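Serine/threonine-protein kinase Tel1 (Chaetomium thermophilum, PDB 6SKY) is an ATM-family serine/threonine protein kinase that probably senses DNA damage and activates checkpoint signalling by phosphorylating proteins at Ser/Thr-Gln sites. Local coordinates at residues A[1804-1809]-A[1864-1869]. Sequence-based numbering, arbitrary orientation.
Sequences LVLAYQ and AHWLDV
The indole N-H of W1866 is spent on the carbonyl O of Q1852, a hydrogen bond that anchors the pyrrole side of the ring while its benzo side reaches the end of helix 1793-1808. No hydrogen bond joins 1804-1809 to 1864-1869, and the contact is apolar, with L1806 and W1866 the closest backbone pair at 7.0 Å between CA atoms. The six-membered part of the indole lies obliquely against the helix surface. CE3 of W1866 sits 3.9 Å from CB of L1806. CZ3 of W1866 lies 3.8 Å from the backbone N of A1807, and the neighbouring CH2 meets the A1807 methyl. CG of W1866 stands anti to its own carbonyl carbon (chi1 -78°), which brings CE3, CZ3 and CH2 up against the helix although CB itself does not point at it. L1806 bridges the two loop residues: beyond its CB at the ring, its CD1 touches CD2 of L1867 at 3.8 Å, the two side chains crossing at about a right angle, and also lies 3.9 Å from the carbonyl O of W1866. H1803, one turn back on the helix, adds a T-shaped ring contact to W1866. Cutting W1866 back to an alanine is likely to open a gap beside CB of L1806 and the A1807 methyl, and to leave the carbonyl of Q1852 without its indole donor. Among the surrounding helices, the loop leading into helix 1871-1880 thus packs against helix 1793-1808, while L1849 of helix 1836-1849 touches both L1806 and L1867, and helix 1815-1827 meets L1806 through K1817 and L1867 through L1820 and L1824.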
loop_
_atom_site.group_PDB
_atom_site.type_symbol
_atom_site.label_atom_id
_atom_site.label_comp_id
_atom_site.label_asym_id
_atom_site.label_seq_id
_atom_site.Cartn_x
_atom_site.Cartn_y
_atom_site.Cartn_z
ATOM N N LEU A 1804 -8.989 53.034 -30.775
ATOM C CA LEU A 1804 -9.604 54.039 -31.636
ATOM C C LEU A 1804 -8.696 54.400 -32.801
ATOM O O LEU A 1804 -9.157 54.522 -33.939
ATOM C CB LEU A 1804 -9.952 55.283 -30.831
ATOM C CG LEU A 1804 -11.241 55.227 -30.026
ATOM C CD1 LEU A 1804 -11.318 56.402 -29.107
ATOM C CD2 LEU A 1804 -12.416 55.235 -30.952
ATOM N N VAL A 1805 -7.398 54.539 -32.547
ATOM C CA VAL A 1805 -6.479 54.873 -33.629
ATOM C C VAL A 1805 -6.381 53.728 -34.631
ATOM O O VAL A 1805 -6.450 53.941 -35.851
ATOM C CB VAL A 1805 -5.103 55.241 -33.061
ATOM C CG1 VAL A 1805 -4.099 55.351 -34.170
ATOM C CG2 VAL A 1805 -5.197 56.531 -32.310
ATOM N N LEU A 1806 -6.195 52.500 -34.138
ATOM C CA LEU A 1806 -6.049 51.366 -35.042
ATOM C C LEU A 1806 -7.310 51.149 -35.859
ATOM O O LEU A 1806 -7.236 50.788 -37.035
ATOM C CB LEU A 1806 -5.707 50.106 -34.258
ATOM C CG LEU A 1806 -4.344 50.001 -33.593
ATOM C CD1 LEU A 1806 -4.265 48.714 -32.835
ATOM C CD2 LEU A 1806 -3.261 50.053 -34.611
ATOM N N ALA A 1807 -8.477 51.361 -35.257
ATOM C CA ALA A 1807 -9.722 51.184 -35.984
ATOM C C ALA A 1807 -9.947 52.301 -36.983
ATOM O O ALA A 1807 -10.548 52.074 -38.035
ATOM C CB ALA A 1807 -10.891 51.115 -35.011
ATOM N N TYR A 1808 -9.490 53.512 -36.669
ATOM C CA TYR A 1808 -9.624 54.618 -37.606
ATOM C C TYR A 1808 -8.797 54.379 -38.852
ATOM O O TYR A 1808 -9.320 54.408 -39.970
ATOM C CB TYR A 1808 -9.206 55.918 -36.937
ATOM C CG TYR A 1808 -9.138 57.092 -37.873
ATOM C CD1 TYR A 1808 -10.287 57.632 -38.415
ATOM C CD2 TYR A 1808 -7.925 57.671 -38.199
ATOM C CE1 TYR A 1808 -10.231 58.704 -39.263
ATOM C CE2 TYR A 1808 -7.859 58.744 -39.047
ATOM C CZ TYR A 1808 -9.015 59.257 -39.573
ATOM O OH TYR A 1808 -8.959 60.330 -40.422
ATOM N N GLN A 1809 -7.505 54.134 -38.689
ATOM C CA GLN A 1809 -6.671 53.987 -39.879
ATOM C C GLN A 1809 -6.584 52.539 -40.341
ATOM O O GLN A 1809 -5.509 52.017 -40.611
ATOM C CB GLN A 1809 -5.291 54.571 -39.629
ATOM C CG GLN A 1809 -4.567 53.998 -38.465
ATOM C CD GLN A 1809 -3.397 54.841 -38.070
ATOM O OE1 GLN A 1809 -2.307 54.337 -37.843
ATOM N NE2 GLN A 1809 -3.612 56.139 -37.981
ATOM N N ALA A 1864 -6.384 38.693 -34.428
ATOM C CA ALA A 1864 -4.937 38.677 -34.331
ATOM C C ALA A 1864 -4.287 39.635 -35.303
ATOM O O ALA A 1864 -3.059 39.650 -35.409
ATOM C CB ALA A 1864 -4.407 37.267 -34.576
ATOM N N HIS A 1865 -5.080 40.425 -36.018
ATOM C CA HIS A 1865 -4.564 41.356 -37.004
ATOM C C HIS A 1865 -4.637 42.805 -36.556
ATOM O O HIS A 1865 -4.263 43.687 -37.329
ATOM C CB HIS A 1865 -5.314 41.192 -38.324
ATOM C CG HIS A 1865 -5.131 39.850 -38.954
ATOM N ND1 HIS A 1865 -5.839 39.446 -40.064
ATOM C CD2 HIS A 1865 -4.320 38.818 -38.630
ATOM C CE1 HIS A 1865 -5.473 38.221 -40.394
ATOM N NE2 HIS A 1865 -4.553 37.816 -39.538
ATOM N N TRP A 1866 -5.125 43.079 -35.347
ATOM C CA TRP A 1866 -5.039 44.433 -34.816
ATOM C C TRP A 1866 -3.587 44.880 -34.748
ATOM O O TRP A 1866 -3.211 45.907 -35.314
ATOM C CB TRP A 1866 -5.690 44.502 -33.439
ATOM C CG TRP A 1866 -7.170 44.555 -33.453
ATOM C CD1 TRP A 1866 -8.019 43.642 -32.930
ATOM C CD2 TRP A 1866 -7.983 45.590 -33.997
ATOM N NE1 TRP A 1866 -9.312 44.035 -33.115
ATOM C CE2 TRP A 1866 -9.316 45.232 -33.771
ATOM C CE3 TRP A 1866 -7.712 46.785 -34.657
ATOM C CZ2 TRP A 1866 -10.373 46.021 -34.185
ATOM C CZ3 TRP A 1866 -8.759 47.558 -35.064
ATOM C CH2 TRP A 1866 -10.073 47.178 -34.830
ATOM N N LEU A 1867 -2.760 44.108 -34.067
ATOM C CA LEU A 1867 -1.316 44.259 -34.061
ATOM C C LEU A 1867 -0.713 42.980 -34.627
ATOM O O LEU A 1867 -1.423 42.104 -35.116
ATOM C CB LEU A 1867 -0.806 44.551 -32.653
ATOM C CG LEU A 1867 -1.326 45.826 -32.005
ATOM C CD1 LEU A 1867 -0.824 45.938 -30.596
ATOM C CD2 LEU A 1867 -0.887 47.016 -32.803
ATOM N N ASP A 1868 0.607 42.873 -34.569
ATOM C CA ASP A 1868 1.304 41.654 -34.974
ATOM C C ASP A 1868 2.199 41.265 -33.810
ATOM O O ASP A 1868 3.349 41.698 -33.719
ATOM C CB ASP A 1868 2.084 41.850 -36.259
ATOM C CG ASP A 1868 1.246 41.573 -37.490
ATOM O OD1 ASP A 1868 0.188 42.215 -37.650
ATOM O OD2 ASP A 1868 1.640 40.710 -38.300
ATOM N N VAL A 1869 1.662 40.449 -32.922
ATOM C CA VAL A 1869 2.331 40.086 -31.685
ATOM C C VAL A 1869 2.938 38.705 -31.840
ATOM O O VAL A 1869 2.310 37.792 -32.385
ATOM C CB VAL A 1869 1.354 40.132 -30.500
ATOM C CG1 VAL A 1869 2.096 40.007 -29.207
ATOM C CG2 VAL A 1869 0.571 41.410 -30.533
#